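Local atomic coordinates of hydrolase, NUDIX family (Clostridium perfringens ATCC 13124, PDB entry 3F6A), a protein that probably hydrolyses a nucleoside diphosphate linked to another moiety, as many NUDIX family members do, though its own substrate is not established. Residues A55-T60 with A105-F110; I85-G90 with S97-V102. One frame throughout, in Å; residues are numbered along the deposited sequence.

Interaction 1: A55-T60 with A105-F110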
ATOM      1  N   ALA A  55       3.405   8.240 -21.333  1.00 18.93           N
ATOM      2  CA  ALA A  55       2.292   8.398 -22.261  1.00 19.43           C
ATOM      3  C   ALA A  55       1.860   9.845 -22.473  1.00 18.89           C
ATOM      4  O   ALA A  55       0.908  10.097 -23.204  1.00 18.91           O
ATOM      5  CB  ALA A  55       1.106   7.571 -21.789  1.00 17.03           C
ATOM      6  N   GLY A  56       2.556  10.789 -21.842  1.00 20.52           N
ATOM      7  CA  GLY A  56       2.201  12.194 -21.987  1.00 19.32           C
ATOM      8  C   GLY A  56       0.777  12.453 -21.536  1.00 21.56           C
ATOM      9  O   GLY A  56       0.067  13.297 -22.101  1.00 21.56           O
ATOM     10  N   LEU A  57       0.355  11.732 -20.500  1.00 20.68           N
ATOM     11  CA  LEU A  57      -1.005  11.865 -19.987  1.00 20.18           C
ATOM     12  C   LEU A  57      -1.138  12.501 -18.615  1.00 21.27           C
ATOM     13  O   LEU A  57      -0.274  12.348 -17.749  1.00 19.22           O
ATOM     14  CB  LEU A  57      -1.682  10.492 -19.915  1.00 18.90           C
ATOM     15  CG  LEU A  57      -1.887   9.661 -21.180  1.00 20.21           C
ATOM     16  CD1 LEU A  57      -2.456   8.301 -20.800  1.00 18.10           C
ATOM     17  CD2 LEU A  57      -2.820  10.393 -22.135  1.00 21.22           C
ATOM     18  N   ASN A  58      -2.241  13.222 -18.443  1.00 22.05           N
ATOM     19  CA  ASN A  58      -2.601  13.825 -17.170  1.00 23.07           C
ATOM     20  C   ASN A  58      -3.621  12.804 -16.675  1.00 23.59           C
ATOM     21  O   ASN A  58      -4.519  12.426 -17.427  1.00 23.38           O
ATOM     22  CB  ASN A  58      -3.294  15.174 -17.378  1.00 25.45           C
ATOM     23  CG  ASN A  58      -2.317  16.306 -17.595  1.00 27.40           C
ATOM     24  OD1 ASN A  58      -2.665  17.335 -18.171  1.00 32.83           O
ATOM     25  ND2 ASN A  58      -1.091  16.128 -17.125  1.00 26.88           N
ATOM     26  N   VAL A  59      -3.492  12.344 -15.436  1.00 23.69           N
ATOM     27  CA  VAL A  59      -4.426  11.350 -14.925  1.00 24.43           C
ATOM     28  C   VAL A  59      -5.106  11.733 -13.618  1.00 23.64           C
ATOM     29  O   VAL A  59      -4.753  12.721 -12.972  1.00 23.57           O
ATOM     30  CB  VAL A  59      -3.726   9.982 -14.715  1.00 24.19           C
ATOM     31  CG1 VAL A  59      -3.246   9.425 -16.041  1.00 20.28           C
ATOM     32  CG2 VAL A  59      -2.558  10.141 -13.751  1.00 25.23           C
ATOM     33  N   THR A  60      -6.105  10.940 -13.248  1.00 23.34           N
ATOM     34  CA  THR A  60      -6.833  11.136 -12.003  1.00 22.99           C
ATOM     35  C   THR A  60      -6.849   9.791 -11.287  1.00 23.17           C
ATOM     36  O   THR A  60      -7.574   8.875 -11.674  1.00 21.85           O
ATOM     37  CB  THR A  60      -8.274  11.605 -12.252  1.00 23.90           C
ATOM     38  OG1 THR A  60      -8.251  12.957 -12.723  1.00 24.30           O
ATOM     39  CG2 THR A  60      -9.099  11.533 -10.965  1.00 24.65           C
ATOM     40  N   ALA A 105      -6.462   4.515 -12.386  1.00 18.47           N
ATOM     41  CA  ALA A 105      -6.748   5.920 -12.648  1.00 18.62           C
ATOM     42  C   ALA A 105      -7.525   6.111 -13.943  1.00 20.12           C
ATOM     43  O   ALA A 105      -7.749   5.170 -14.694  1.00 16.65           O
ATOM     44  CB  ALA A 105      -5.447   6.703 -12.720  1.00 16.46           C
ATOM     45  N   THR A 106      -7.923   7.353 -14.193  1.00 21.09           N
ATOM     46  CA  THR A 106      -8.661   7.699 -15.396  1.00 22.46           C
ATOM     47  C   THR A 106      -7.923   8.816 -16.132  1.00 22.26           C
ATOM     48  O   THR A 106      -7.097   9.512 -15.543  1.00 23.72           O
ATOM     49  CB  THR A 106     -10.074   8.205 -15.049  1.00 23.61           C
ATOM     50  OG1 THR A 106      -9.966   9.353 -14.199  1.00 23.89           O
ATOM     51  CG2 THR A 106     -10.875   7.120 -14.334  1.00 24.28           C
ATOM     52  N   THR A 107      -8.221   8.968 -17.420  1.00 22.92           N
ATOM     53  CA  THR A 107      -7.636  10.026 -18.243  1.00 22.90           C
ATOM     54  C   THR A 107      -8.702  10.417 -19.275  1.00 24.39           C
ATOM     55  O   THR A 107      -9.630   9.652 -19.535  1.00 22.61           O
ATOM     56  CB  THR A 107      -6.331   9.567 -18.938  1.00 23.81           C
ATOM     57  OG1 THR A 107      -5.590  10.718 -19.367  1.00 22.50           O
ATOM     58  CG2 THR A 107      -6.626   8.681 -20.125  1.00 22.83           C
ATOM     59  N   THR A 108      -8.569  11.603 -19.863  1.00 25.86           N
ATOM     60  CA  THR A 108      -9.560  12.099 -20.814  1.00 26.62           C
ATOM     61  C   THR A 108      -9.519  11.661 -22.283  1.00 27.05           C
ATOM     62  O   THR A 108     -10.572  11.518 -22.904  1.00 28.90           O
ATOM     63  CB  THR A 108      -9.594  13.632 -20.783  1.00 28.37           C
ATOM     64  OG1 THR A 108      -8.300  14.140 -21.117  1.00 28.89           O
ATOM     65  CG2 THR A 108      -9.983  14.124 -19.400  1.00 27.37           C
ATOM     66  N   SER A 109      -8.335  11.445 -22.846  1.00 25.92           N
ATOM     67  CA  SER A 109      -8.258  11.043 -24.251  1.00 25.30           C
ATOM     68  C   SER A 109      -7.351   9.848 -24.515  1.00 23.87           C
ATOM     69  O   SER A 109      -6.449   9.553 -23.736  1.00 24.13           O
ATOM     70  CB  SER A 109      -7.789  12.218 -25.109  1.00 24.59           C
ATOM     71  OG  SER A 109      -6.483  12.614 -24.738  1.00 28.38           O
ATOM     72  N   PHE A 110      -7.599   9.175 -25.633  1.00 23.31           N
ATOM     73  CA  PHE A 110      -6.820   8.008 -26.026  1.00 25.95           C
ATOM     74  C   PHE A 110      -5.480   8.421 -26.600  1.00 24.89           C
ATOM     75  O   PHE A 110      -4.571   7.604 -26.708  1.00 24.72           O
ATOM     76  CB  PHE A 110      -7.559   7.197 -27.094  1.00 27.24           C
ATOM     77  CG  PHE A 110      -8.783   6.496 -26.594  1.00 30.02           C
ATOM     78  CD1 PHE A 110      -8.704   5.610 -25.528  1.00 30.07           C
ATOM     79  CD2 PHE A 110     -10.011   6.681 -27.226  1.00 32.92           C
ATOM     80  CE1 PHE A 110      -9.830   4.912 -25.099  1.00 32.51           C
ATOM     81  CE2 PHE A 110     -11.141   5.985 -26.805  1.00 33.67           C
ATOM     82  CZ  PHE A 110     -11.047   5.098 -25.739  1.00 31.46           C
TER
HETATM   83  O   HOH W   1      -6.628  14.070 -18.754  1.00 31.00           O

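Interaction 2: I85-G90 with S97-V102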
ATOM      1  N   ILE A  85      -4.157   0.066  -4.708  1.00 17.16           N
ATOM      2  CA  ILE A  85      -5.277  -0.868  -4.819  1.00 19.92           C
ATOM      3  C   ILE A  85      -4.760  -2.256  -4.451  1.00 18.31           C
ATOM      4  O   ILE A  85      -5.436  -3.037  -3.783  1.00 19.04           O
ATOM      5  CB  ILE A  85      -5.827  -0.945  -6.270  1.00 19.62           C
ATOM      6  CG1 ILE A  85      -6.214   0.445  -6.775  1.00 23.59           C
ATOM      7  CG2 ILE A  85      -7.044  -1.870  -6.303  1.00 23.37           C
ATOM      8  CD1 ILE A  85      -7.349   1.095  -6.013  1.00 24.60           C
ATOM      9  N   HIS A  86      -3.551  -2.551  -4.908  1.00 18.02           N
ATOM     10  CA  HIS A  86      -2.915  -3.834  -4.637  1.00 17.83           C
ATOM     11  C   HIS A  86      -1.422  -3.633  -4.444  1.00 17.13           C
ATOM     12  O   HIS A  86      -0.857  -2.623  -4.876  1.00 14.72           O
ATOM     13  CB  HIS A  86      -3.113  -4.798  -5.807  1.00 16.34           C
ATOM     14  CG  HIS A  86      -4.535  -5.197  -6.042  1.00 16.43           C
ATOM     15  ND1 HIS A  86      -5.302  -5.825  -5.082  1.00 18.22           N
ATOM     16  CD2 HIS A  86      -5.318  -5.098  -7.142  1.00 17.09           C
ATOM     17  CE1 HIS A  86      -6.494  -6.095  -5.582  1.00 18.54           C
ATOM     18  NE2 HIS A  86      -6.529  -5.666  -6.831  1.00 18.50           N
ATOM     19  N   THR A  87      -0.796  -4.610  -3.798  1.00 15.61           N
ATOM     20  CA  THR A  87       0.637  -4.595  -3.560  1.00 16.47           C
ATOM     21  C   THR A  87       1.174  -5.938  -4.045  1.00 17.82           C
ATOM     22  O   THR A  87       0.771  -7.003  -3.561  1.00 14.89           O
ATOM     23  CB  THR A  87       0.955  -4.404  -2.063  1.00 17.17           C
ATOM     24  OG1 THR A  87       0.474  -3.123  -1.633  1.00 18.86           O
ATOM     25  CG2 THR A  87       2.448  -4.477  -1.822  1.00 17.31           C
ATOM     26  N   ILE A  88       2.092  -5.881  -5.005  1.00 18.91           N
ATOM     27  CA  ILE A  88       2.664  -7.091  -5.586  1.00 19.92           C
ATOM     28  C   ILE A  88       4.191  -7.162  -5.529  1.00 18.79           C
ATOM     29  O   ILE A  88       4.884  -6.147  -5.655  1.00 16.67           O
ATOM     30  CB  ILE A  88       2.212  -7.220  -7.056  1.00 21.06           C
ATOM     31  CG1 ILE A  88       0.687  -7.334  -7.107  1.00 22.26           C
ATOM     32  CG2 ILE A  88       2.882  -8.423  -7.718  1.00 25.49           C
ATOM     33  CD1 ILE A  88       0.119  -7.338  -8.515  1.00 27.41           C
ATOM     34  N   LEU A  89       4.710  -8.371  -5.333  1.00 16.73           N
ATOM     35  CA  LEU A  89       6.155  -8.576  -5.287  1.00 17.49           C
ATOM     36  C   LEU A  89       6.628  -9.046  -6.664  1.00 19.77           C
ATOM     37  O   LEU A  89       6.216 -10.113  -7.146  1.00 18.71           O
ATOM     38  CB  LEU A  89       6.525  -9.611  -4.224  1.00 17.51           C
ATOM     39  CG  LEU A  89       8.023  -9.911  -4.070  1.00 18.45           C
ATOM     40  CD1 LEU A  89       8.771  -8.658  -3.636  1.00 16.54           C
ATOM     41  CD2 LEU A  89       8.214 -11.032  -3.046  1.00 19.83           C
ATOM     42  N   GLY A  90       7.479  -8.232  -7.287  1.00 18.91           N
ATOM     43  CA  GLY A  90       8.003  -8.529  -8.605  1.00 21.15           C
ATOM     44  C   GLY A  90       9.439  -9.014  -8.551  1.00 23.30           C
ATOM     45  O   GLY A  90      10.193  -8.688  -7.629  1.00 18.43           O
ATOM     46  N   SER A  97      14.417  -8.105  -6.958  1.00 22.05           N
ATOM     47  CA  SER A  97      13.171  -8.194  -6.208  1.00 22.72           C
ATOM     48  C   SER A  97      12.676  -6.800  -5.876  1.00 21.05           C
ATOM     49  O   SER A  97      13.457  -5.926  -5.503  1.00 22.13           O
ATOM     50  CB  SER A  97      13.366  -9.006  -4.927  1.00 23.33           C
ATOM     51  OG  SER A  97      12.112  -9.382  -4.382  1.00 26.38           O
ATOM     52  N   HIS A  98      11.378  -6.582  -6.034  1.00 19.19           N
ATOM     53  CA  HIS A  98      10.813  -5.276  -5.747  1.00 19.88           C
ATOM     54  C   HIS A  98       9.327  -5.333  -5.452  1.00 20.80           C
ATOM     55  O   HIS A  98       8.611  -6.218  -5.929  1.00 20.86           O
ATOM     56  CB  HIS A  98      11.052  -4.330  -6.926  1.00 20.49           C
ATOM     57  CG  HIS A  98      10.485  -4.821  -8.222  1.00 20.53           C
ATOM     58  ND1 HIS A  98       9.258  -4.414  -8.704  1.00 23.27           N
ATOM     59  CD2 HIS A  98      10.984  -5.676  -9.145  1.00 21.27           C
ATOM     60  CE1 HIS A  98       9.030  -4.995  -9.870  1.00 20.25           C
ATOM     61  NE2 HIS A  98      10.063  -5.763 -10.159  1.00 23.03           N
ATOM     62  N   ILE A  99       8.880  -4.375  -4.655  1.00 20.92           N
ATOM     63  CA  ILE A  99       7.481  -4.254  -4.302  1.00 22.45           C
ATOM     64  C   ILE A  99       6.874  -3.305  -5.322  1.00 21.96           C
ATOM     65  O   ILE A  99       7.462  -2.274  -5.649  1.00 22.63           O
ATOM     66  CB  ILE A  99       7.317  -3.652  -2.892  1.00 24.76           C
ATOM     67  CG1 ILE A  99       7.730  -4.687  -1.846  1.00 27.51           C
ATOM     68  CG2 ILE A  99       5.881  -3.192  -2.674  1.00 25.63           C
ATOM     69  CD1 ILE A  99       7.719  -4.159  -0.432  1.00 29.16           C
ATOM     70  N   ASP A 100       5.706  -3.657  -5.838  1.00 22.14           N
ATOM     71  CA  ASP A 100       5.043  -2.806  -6.806  1.00 21.26           C
ATOM     72  C   ASP A 100       3.676  -2.386  -6.294  1.00 20.18           C
ATOM     73  O   ASP A 100       2.790  -3.226  -6.096  1.00 18.41           O
ATOM     74  CB  ASP A 100       4.896  -3.527  -8.144  1.00 25.18           C
ATOM     75  CG  ASP A 100       4.199  -2.674  -9.184  1.00 29.64           C
ATOM     76  OD1 ASP A 100       4.756  -1.627  -9.574  1.00 33.74           O
ATOM     77  OD2 ASP A 100       3.087  -3.047  -9.607  1.00 35.17           O
ATOM     78  N   PHE A 101       3.521  -1.082  -6.064  1.00 17.48           N
ATOM     79  CA  PHE A 101       2.260  -0.521  -5.593  1.00 18.55           C
ATOM     80  C   PHE A 101       1.399  -0.219  -6.804  1.00 16.58           C
ATOM     81  O   PHE A 101       1.744   0.632  -7.619  1.00 15.36           O
ATOM     82  CB  PHE A 101       2.505   0.762  -4.790  1.00 20.31           C
ATOM     83  CG  PHE A 101       3.150   0.521  -3.451  1.00 22.13           C
ATOM     84  CD1 PHE A 101       2.644  -0.449  -2.589  1.00 24.17           C
ATOM     85  CD2 PHE A 101       4.251   1.267  -3.045  1.00 24.91           C
ATOM     86  CE1 PHE A 101       3.227  -0.671  -1.342  1.00 23.61           C
ATOM     87  CE2 PHE A 101       4.838   1.051  -1.803  1.00 23.74           C
ATOM     88  CZ  PHE A 101       4.325   0.082  -0.952  1.00 23.57           C
ATOM     89  N   VAL A 102       0.272  -0.918  -6.908  1.00 17.76           N
ATOM     90  CA  VAL A 102      -0.633  -0.764  -8.041  1.00 16.81           C
ATOM     91  C   VAL A 102      -1.778   0.210  -7.818  1.00 17.49           C
ATOM     92  O   VAL A 102      -2.512   0.102  -6.843  1.00 15.60           O
ATOM     93  CB  VAL A 102      -1.229  -2.120  -8.437  1.00 16.45           C
ATOM     94  CG1 VAL A 102      -2.092  -1.968  -9.682  1.00 18.50           C
ATOM     95  CG2 VAL A 102      -0.117  -3.110  -8.675  1.00 17.23           C
TER
HETATM   96  O   HOH W   2      10.701 -11.488  -5.764  1.00 38.12           O

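Interaction 1: A55-T60 with A105-F110
Thr107 and Asn58 meet through a side chain and a backbone carbonyl. The hydroxyl Thr107 OG1 donates to Asn58 O at 2.8 Å, approaching tilted by 27° from the carbonyl plane. OG1 lies anti to the backbone N of Thr107 (chi1 -162°), which carries the hydroxyl across to the other chain segment. The same Asn58 O accepts a second bond, from a water at 3.0 Å. That water also bonds Thr108 OG1, so it bridges the two segments beside the direct bond. Leu57 crosses Thr107 at about a right angle, with its methyl CD2 3.9 Å from Thr107 OG1.

Further along, Thr60 and Thr106 form an antiparallel hydrogen-bonded pair. Thr60 N reaches Thr106 O at 2.9 Å, and Thr106 N reaches Thr60 O at 3.0 Å. Their side chains share one face of the sheet, where Thr106 OG1 lies 3.4 Å from Thr60 CB. Val59 CA adds a CA-H...O contact to Thr106 O, and Val59 CB packs on Ala105 CB at 4.2 Å.

The contact brings the loop after helix 43-55 to the end of strand 98-106, where the short strand 60-61 joins the sheet. Strand 7-15 runs along strand 98-106, and its Ile13 touches both Val59 and Thr107. Ala51 of helix 43-55 packs on Val59, while Leu20 of strand 18-23 meets Leu57.

Interaction 2: I85-G90 with S97-V102
Val102 O receives two backbone N-H groups. Ile85 N binds it at 2.7 Å, nearly along the C=O axis, and His86 N adds a weak bond at 3.4 Å. Ile85 and His86 thus both face Val102, which makes a classic beta bulge at the start of strand 86-90. From the bulge the antiparallel ladder runs on through the hydrogen-bonded pairs Ile88-Asp100 and Gly90-His98, with Thr87-Phe101 and Leu89-Ile99 as the non-hydrogen-bonded pairs.

Gly90 lies against the imidazole of His98. Its CA makes a CH-pi contact 4.0 Å from the ring centroid, 19° off the normal. The His98 CG sits between the backbone N and carbonyl carbon (chi1 58°), which swings the ring over the glycine. A water bonded to Ser97 OG also donates a weak bond to Gly90 O.

Thr87, Leu89, Ile99 and Phe101 share one face. Thr87 and Phe101 lie side by side, with Thr87 OG1 at the ring edge, in plane, 3.6 Å from Phe101 CD1. Thr87 CG2 touches Ile99 CG2 at 3.8 Å. On the other face, Ile88 CD1 meets Val102 CG2 at 4.2 Å.

Ser10 and Thr8 of strand 7-15 bond the Asp100 carboxylate. Helix 138-150 lies on the Ile88 and Val102 face through Met143, and its Glu146 bonds His86 NE2. Phe101 of the second subunit meets this Phe101, and Ile88 and Leu89 pair with a strand of that subunit, so the sheet continues across the interface.

Both interactions use strand 98-106, and their centres are about 22 Å apart, on opposite sides of the chain's centre. Along the chain the order is 55-60, 85-90, 97-102, 105-110. Interaction 2 is a local beta hairpin, with six residues between its segments, and lies within the longer span that interaction 1 closes. Strand 98-106 pairs with strand 86-90 near its start and with the short strand 60-61 near its end. It also runs parallel to strand 7-15. All four segments belong to the NUDIX domain. Interaction 1 joins the loop after helix 43-55 to the sheet, whereas interaction 2 lies at the contact with the second subunit.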